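Local coordinates for vinylacetyl-CoA Delta-isomerase (PDB 6VJR), which probably dehydrates 4-hydroxybutyryl-CoA and isomerises vinylacetyl-CoA as an oxygen-tolerant archaeal enzyme using FAD and a [4Fe-4S] cluster, at residues A106-H111 with T286-R291; T114-E119 with V282-C287. One frame throughout, in Å; residues are numbered along the deposited sequence.

Contact 1. Residues A106-H111 with T286-R291. With FE (Fe (III) ion), chain I.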
loop_
_atom_site.group_PDB
_atom_site.type_symbol
_atom_site.label_atom_id
_atom_site.label_comp_id
_atom_site.label_asym_id
_atom_site.label_seq_id
_atom_site.Cartn_x
_atom_site.Cartn_y
_atom_site.Cartn_z
ATOM N N ALA A 106 13.450 -20.615 -22.279
ATOM C CA ALA A 106 14.177 -20.338 -23.511
ATOM C C ALA A 106 13.809 -21.356 -24.593
ATOM O O ALA A 106 13.510 -20.956 -25.720
ATOM C CB ALA A 106 15.679 -20.345 -23.252
ATOM N N MET A 107 13.792 -22.643 -24.243
ATOM C CA MET A 107 13.542 -23.694 -25.236
ATOM C C MET A 107 12.111 -23.600 -25.764
ATOM O O MET A 107 11.851 -23.768 -26.955
ATOM C CB MET A 107 13.872 -25.085 -24.694
ATOM C CG MET A 107 15.384 -25.188 -24.549
ATOM S SD MET A 107 16.063 -26.827 -24.637
ATOM C CE MET A 107 15.360 -27.290 -23.066
ATOM N N ASN A 108 11.172 -23.384 -24.840
ATOM C CA ASN A 108 9.774 -23.273 -25.213
ATOM C C ASN A 108 9.581 -22.087 -26.175
ATOM O O ASN A 108 8.879 -22.192 -27.160
ATOM C CB ASN A 108 8.893 -23.282 -23.973
ATOM C CG ASN A 108 8.589 -24.707 -23.531
ATOM O OD1 ASN A 108 7.587 -25.305 -23.926
ATOM N ND2 ASN A 108 9.465 -25.283 -22.730
ATOM N N SER A 109 10.184 -20.942 -25.862
ATOM C CA SER A 109 10.066 -19.762 -26.702
ATOM C C SER A 109 10.746 -19.943 -28.063
ATOM O O SER A 109 10.245 -19.493 -29.110
ATOM C CB SER A 109 10.553 -18.532 -25.933
ATOM O OG SER A 109 11.938 -18.561 -25.610
ATOM N N LEU A 110 11.906 -20.600 -28.069
ATOM C CA LEU A 110 12.596 -20.877 -29.329
ATOM C C LEU A 110 11.823 -21.830 -30.216
ATOM O O LEU A 110 11.905 -21.706 -31.431
ATOM C CB LEU A 110 13.984 -21.406 -29.069
ATOM C CG LEU A 110 14.998 -20.355 -28.667
ATOM C CD1 LEU A 110 16.213 -21.027 -28.060
ATOM C CD2 LEU A 110 15.379 -19.460 -29.853
ATOM N N HIS A 111 11.061 -22.750 -29.623
ATOM C CA HIS A 111 10.363 -23.727 -30.439
ATOM C C HIS A 111 9.397 -23.018 -31.396
ATOM O O HIS A 111 9.411 -23.258 -32.607
ATOM C CB HIS A 111 9.635 -24.718 -29.536
ATOM C CG HIS A 111 9.029 -25.862 -30.248
ATOM N ND1 HIS A 111 7.828 -25.746 -30.908
ATOM C CD2 HIS A 111 9.443 -27.144 -30.420
ATOM C CE1 HIS A 111 7.517 -26.949 -31.430
ATOM N NE2 HIS A 111 8.481 -27.810 -31.153
ATOM N N THR A 286 10.001 -13.942 -22.234
ATOM C CA THR A 286 9.514 -13.231 -21.064
ATOM C C THR A 286 8.086 -13.628 -20.694
ATOM O O THR A 286 7.741 -13.622 -19.509
ATOM C CB THR A 286 9.687 -11.710 -21.140
ATOM O OG1 THR A 286 8.949 -11.168 -22.238
ATOM C CG2 THR A 286 11.156 -11.333 -21.197
ATOM N N CYS A 287 7.245 -13.930 -21.669
ATOM C CA CYS A 287 5.902 -14.408 -21.390
ATOM C C CYS A 287 5.974 -15.645 -20.491
ATOM O O CYS A 287 5.288 -15.708 -19.473
ATOM C CB CYS A 287 5.216 -14.736 -22.709
ATOM S SG CYS A 287 3.513 -15.309 -22.547
ATOM N N TYR A 288 6.742 -16.666 -20.899
ATOM C CA TYR A 288 6.887 -17.831 -20.050
ATOM C C TYR A 288 7.496 -17.469 -18.705
ATOM O O TYR A 288 7.031 -17.900 -17.629
ATOM C CB TYR A 288 7.758 -18.893 -20.708
ATOM C CG TYR A 288 7.152 -19.638 -21.898
ATOM C CD1 TYR A 288 6.077 -20.494 -21.762
ATOM C CD2 TYR A 288 7.618 -19.397 -23.182
ATOM C CE1 TYR A 288 5.551 -21.149 -22.847
ATOM C CE2 TYR A 288 7.114 -20.070 -24.275
ATOM C CZ TYR A 288 6.018 -20.888 -24.125
ATOM O OH TYR A 288 5.506 -21.560 -25.210
ATOM N N HIS A 289 8.631 -16.776 -18.775
ATOM C CA HIS A 289 9.444 -16.635 -17.583
ATOM C C HIS A 289 8.762 -15.771 -16.512
ATOM O O HIS A 289 8.921 -16.057 -15.320
ATOM C CB HIS A 289 10.850 -16.164 -17.900
ATOM C CG HIS A 289 11.802 -16.501 -16.803
ATOM N ND1 HIS A 289 12.089 -17.783 -16.392
ATOM C CD2 HIS A 289 12.477 -15.685 -15.968
ATOM C CE1 HIS A 289 12.918 -17.700 -15.330
ATOM N NE2 HIS A 289 13.167 -16.425 -15.062
ATOM N N ARG A 290 7.964 -14.788 -16.929
ATOM C CA ARG A 290 7.268 -13.900 -15.999
ATOM C C ARG A 290 6.259 -14.671 -15.144
ATOM O O ARG A 290 5.925 -14.237 -14.059
ATOM C CB ARG A 290 6.661 -12.715 -16.749
ATOM C CG ARG A 290 7.745 -11.691 -17.052
ATOM C CD ARG A 290 7.310 -10.508 -17.843
ATOM N NE ARG A 290 8.457 -9.656 -18.145
ATOM C CZ ARG A 290 8.504 -8.804 -19.153
ATOM N NH1 ARG A 290 7.409 -8.473 -19.794
ATOM N NH2 ARG A 290 9.655 -8.327 -19.542
ATOM N N ARG A 291 5.815 -15.866 -15.566
ATOM C CA ARG A 291 5.001 -16.671 -14.665
ATOM C C ARG A 291 5.689 -17.941 -14.143
ATOM O O ARG A 291 5.092 -18.671 -13.334
ATOM C CB ARG A 291 3.594 -16.937 -15.159
ATOM C CG ARG A 291 3.410 -17.551 -16.512
ATOM C CD ARG A 291 3.479 -19.094 -16.562
ATOM N NE ARG A 291 4.837 -19.595 -16.751
ATOM C CZ ARG A 291 5.134 -20.852 -17.166
ATOM N NH1 ARG A 291 4.192 -21.806 -17.284
ATOM N NH2 ARG A 291 6.389 -21.154 -17.420
HETATM FE FE FE I . 14.180 -15.299 -13.361
HETATM O O HOH W 1 6.702 -20.540 -27.604
#
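Packing between the two helices rests on Tyr288, whose ring reaches across to the backbone and CB atoms of Asn108 and Ser109. Asn108 CB lies over one ring face in a CH-pi contact, 3.9 Å from the centroid and 21° off the ring normal, displaced toward the rim where CE2 and CZ lie. Ser109 comes in obliquely: its backbone N is 3.6 Å from Tyr288 CE2, and its CB is 4.1 Å from CD2. With CG anti to the carbonyl carbon (chi1 -71°), the ring of Tyr288 is carried out from its own helix toward the other.

No direct hydrogen bond joins the segments, but one water does. Lying at the edge of the tyrosine ring and in its plane, it donates to Tyr288 OH at 2.9 Å and to Asn108 O at 2.8 Å. The phenol is also hydrogen-bonded to Tyr355 O, while Asn108 turns its amide elsewhere, OD1 accepting from Ala74 N. In its own helix, Tyr288 O accepts from Arg291 N and, in the carbonyl plane on a lone pair, from Arg291 NE at 2.9 Å.

The next residue, His289, touches the [4Fe-4S] cluster and, with Tyr293 and Glu443, binds the iron(III) ion, its NE2 at 2.3 Å. The contact is thus buried interhelical packing beside the iron and [4Fe-4S] site, where Asp105 of helix 101-121 braces the iron ligand by a hydrogen bond to His289 ND1.

Contact 2. Residues T114-E119 with V282-C287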
loop_
_atom_site.group_PDB
_atom_site.type_symbol
_atom_site.label_atom_id
_atom_site.label_comp_id
_atom_site.label_asym_id
_atom_site.label_seq_id
_atom_site.Cartn_x
_atom_site.Cartn_y
_atom_site.Cartn_z
ATOM N N THR A 114 11.523 -20.116 -33.843
ATOM C CA THR A 114 12.287 -20.675 -34.968
ATOM C C THR A 114 11.353 -21.099 -36.101
ATOM O O THR A 114 11.684 -20.933 -37.278
ATOM C CB THR A 114 13.167 -21.840 -34.532
ATOM O OG1 THR A 114 12.377 -22.810 -33.853
ATOM C CG2 THR A 114 14.360 -21.380 -33.713
ATOM N N PHE A 115 10.209 -21.694 -35.745
ATOM C CA PHE A 115 9.214 -22.105 -36.716
ATOM C C PHE A 115 8.777 -20.923 -37.581
ATOM O O PHE A 115 8.678 -21.040 -38.813
ATOM C CB PHE A 115 8.041 -22.763 -35.982
ATOM C CG PHE A 115 6.985 -23.318 -36.924
ATOM C CD1 PHE A 115 6.022 -22.490 -37.475
ATOM C CD2 PHE A 115 6.925 -24.673 -37.208
ATOM C CE1 PHE A 115 5.024 -23.000 -38.263
ATOM C CE2 PHE A 115 5.936 -25.176 -38.031
ATOM C CZ PHE A 115 4.991 -24.338 -38.558
ATOM N N GLU A 116 8.558 -19.773 -36.923
ATOM C CA GLU A 116 8.049 -18.596 -37.602
ATOM C C GLU A 116 9.135 -17.924 -38.433
ATOM O O GLU A 116 8.813 -17.423 -39.494
ATOM C CB GLU A 116 7.327 -17.656 -36.647
ATOM C CG GLU A 116 6.013 -18.300 -36.195
ATOM C CD GLU A 116 5.107 -17.489 -35.288
ATOM O OE1 GLU A 116 4.776 -16.365 -35.727
ATOM O OE2 GLU A 116 4.696 -17.994 -34.210
ATOM N N ILE A 117 10.398 -17.920 -37.989
ATOM C CA ILE A 117 11.468 -17.423 -38.826
ATOM C C ILE A 117 11.501 -18.202 -40.135
ATOM O O ILE A 117 11.574 -17.599 -41.204
ATOM C CB ILE A 117 12.828 -17.515 -38.121
ATOM C CG1 ILE A 117 12.858 -16.732 -36.812
ATOM C CG2 ILE A 117 13.919 -17.063 -39.081
ATOM C CD1 ILE A 117 14.096 -16.938 -35.971
ATOM N N ASP A 118 11.462 -19.545 -40.034
ATOM C CA ASP A 118 11.566 -20.432 -41.187
ATOM C C ASP A 118 10.399 -20.230 -42.151
ATOM O O ASP A 118 10.594 -20.258 -43.376
ATOM C CB ASP A 118 11.645 -21.889 -40.770
ATOM C CG ASP A 118 12.921 -22.301 -40.046
ATOM O OD1 ASP A 118 13.887 -21.468 -39.978
ATOM O OD2 ASP A 118 12.957 -23.456 -39.555
ATOM N N GLU A 119 9.200 -20.051 -41.590
ATOM C CA GLU A 119 7.991 -19.799 -42.369
ATOM C C GLU A 119 8.206 -18.597 -43.290
ATOM O O GLU A 119 7.817 -18.637 -44.444
ATOM C CB GLU A 119 6.810 -19.685 -41.404
ATOM C CG GLU A 119 5.427 -19.567 -42.028
ATOM C CD GLU A 119 4.382 -19.490 -40.918
ATOM O OE1 GLU A 119 4.570 -18.739 -39.915
ATOM O OE2 GLU A 119 3.390 -20.224 -41.033
ATOM N N VAL A 282 12.098 -12.325 -27.536
ATOM C CA VAL A 282 12.095 -11.722 -26.194
ATOM C C VAL A 282 10.702 -11.747 -25.555
ATOM O O VAL A 282 10.537 -12.051 -24.373
ATOM C CB VAL A 282 12.637 -10.298 -26.272
ATOM C CG1 VAL A 282 12.521 -9.556 -24.962
ATOM C CG2 VAL A 282 14.079 -10.243 -26.762
ATOM N N GLU A 283 9.690 -11.380 -26.353
ATOM C CA GLU A 283 8.305 -11.386 -25.906
ATOM C C GLU A 283 7.895 -12.757 -25.395
ATOM O O GLU A 283 7.293 -12.880 -24.340
ATOM C CB GLU A 283 7.365 -10.941 -27.017
ATOM C CG GLU A 283 5.905 -10.861 -26.599
ATOM C CD GLU A 283 5.021 -10.133 -27.616
ATOM O OE1 GLU A 283 4.090 -9.404 -27.237
ATOM O OE2 GLU A 283 5.293 -10.229 -28.814
ATOM N N ARG A 284 8.177 -13.795 -26.184
ATOM C CA ARG A 284 7.754 -15.110 -25.775
ATOM C C ARG A 284 8.552 -15.700 -24.625
ATOM O O ARG A 284 7.966 -16.333 -23.747
ATOM C CB ARG A 284 7.700 -16.009 -27.000
ATOM C CG ARG A 284 6.700 -15.532 -28.037
ATOM C CD ARG A 284 6.517 -16.518 -29.138
ATOM N NE ARG A 284 5.604 -15.931 -30.111
ATOM C CZ ARG A 284 5.340 -16.428 -31.284
ATOM N NH1 ARG A 284 5.855 -17.581 -31.618
ATOM N NH2 ARG A 284 4.538 -15.778 -32.102
ATOM N N PHE A 285 9.861 -15.470 -24.593
ATOM C CA PHE A 285 10.674 -15.897 -23.471
ATOM C C PHE A 285 10.166 -15.261 -22.183
ATOM O O PHE A 285 9.931 -15.948 -21.165
ATOM C CB PHE A 285 12.145 -15.578 -23.673
ATOM C CG PHE A 285 12.939 -15.782 -22.408
ATOM C CD1 PHE A 285 13.180 -17.053 -21.929
ATOM C CD2 PHE A 285 13.227 -14.695 -21.597
ATOM C CE1 PHE A 285 13.889 -17.239 -20.770
ATOM C CE2 PHE A 285 13.905 -14.871 -20.401
ATOM C CZ PHE A 285 14.215 -16.140 -19.970
ATOM N N THR A 286 10.001 -13.942 -22.234
ATOM C CA THR A 286 9.514 -13.231 -21.064
ATOM C C THR A 286 8.086 -13.628 -20.694
ATOM O O THR A 286 7.741 -13.622 -19.509
ATOM C CB THR A 286 9.687 -11.710 -21.140
ATOM O OG1 THR A 286 8.949 -11.168 -22.238
ATOM C CG2 THR A 286 11.156 -11.333 -21.197
ATOM N N CYS A 287 7.245 -13.930 -21.669
ATOM C CA CYS A 287 5.902 -14.408 -21.390
ATOM C C CYS A 287 5.974 -15.645 -20.491
ATOM O O CYS A 287 5.288 -15.708 -19.473
ATOM C CB CYS A 287 5.216 -14.736 -22.709
ATOM S SG CYS A 287 3.513 -15.309 -22.547
#
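Glu116 and Arg284 form an interhelical salt bridge across a roughly antiparallel helix pair, 101-121 and 278-292, and it is through these two side chains that the segments meet. The guanidinium meets the carboxylate end-on, with both terminal nitrogens directed at the single oxygen OE2. Arg284 NH1 is 2.9 Å from Glu116 OE2, with an N-H...O angle of 152°, and the bond from NH2 to the same oxygen is longer and more bent, 3.1 Å and 140°. OE2 sits at the guanidinium edge, nearly in its plane, yet both nitrogens approach it from the same face of the carboxylate, whose plane is turned 51° from that of the guanidinium.

Outward from this pair, the shapes of the two chains explain the reach. Arg284 is extended from CG to NE, which carries the guanidinium far from its own helix, Glu116 is extended beyond CG, and the two side chains cross at about a right angle. A lysine in place of Arg284 would probably lose the paired grip on OE2, leaving the carboxylate freer to turn.

In the second shell, Arg284 also touches Met350 of a loop and Ser109 on the facing helix. Glu283, its neighbour in sequence, is engaged separately, forming a salt bridge with Arg460. Helix 101-121 adds one more anchor to the arginine, a hydrogen bond between Arg284 NH1 and Ser112 OG.

From the N terminus, helix 101-121 supplies first 106-111 and then 114-119; the chain next runs through helix 125-139 and most strands of the two sheets before returning as helix 278-292. There 282-287 closes the shorter loop of contact 2, which nests inside the longer loop closed by 286-291 in contact 1. The order is that of a roughly antiparallel, inclined helix pair, linking the N-terminal and C-terminal family regions. The segments 282-287 and 286-291 share Thr286 and Cys287, and the contact centres are about 9 Å apart. Between them, Ser109 CB packs 3.4 Å from Phe285 N, making one continuous interface from the buried iron side to the partly exposed salt bridge.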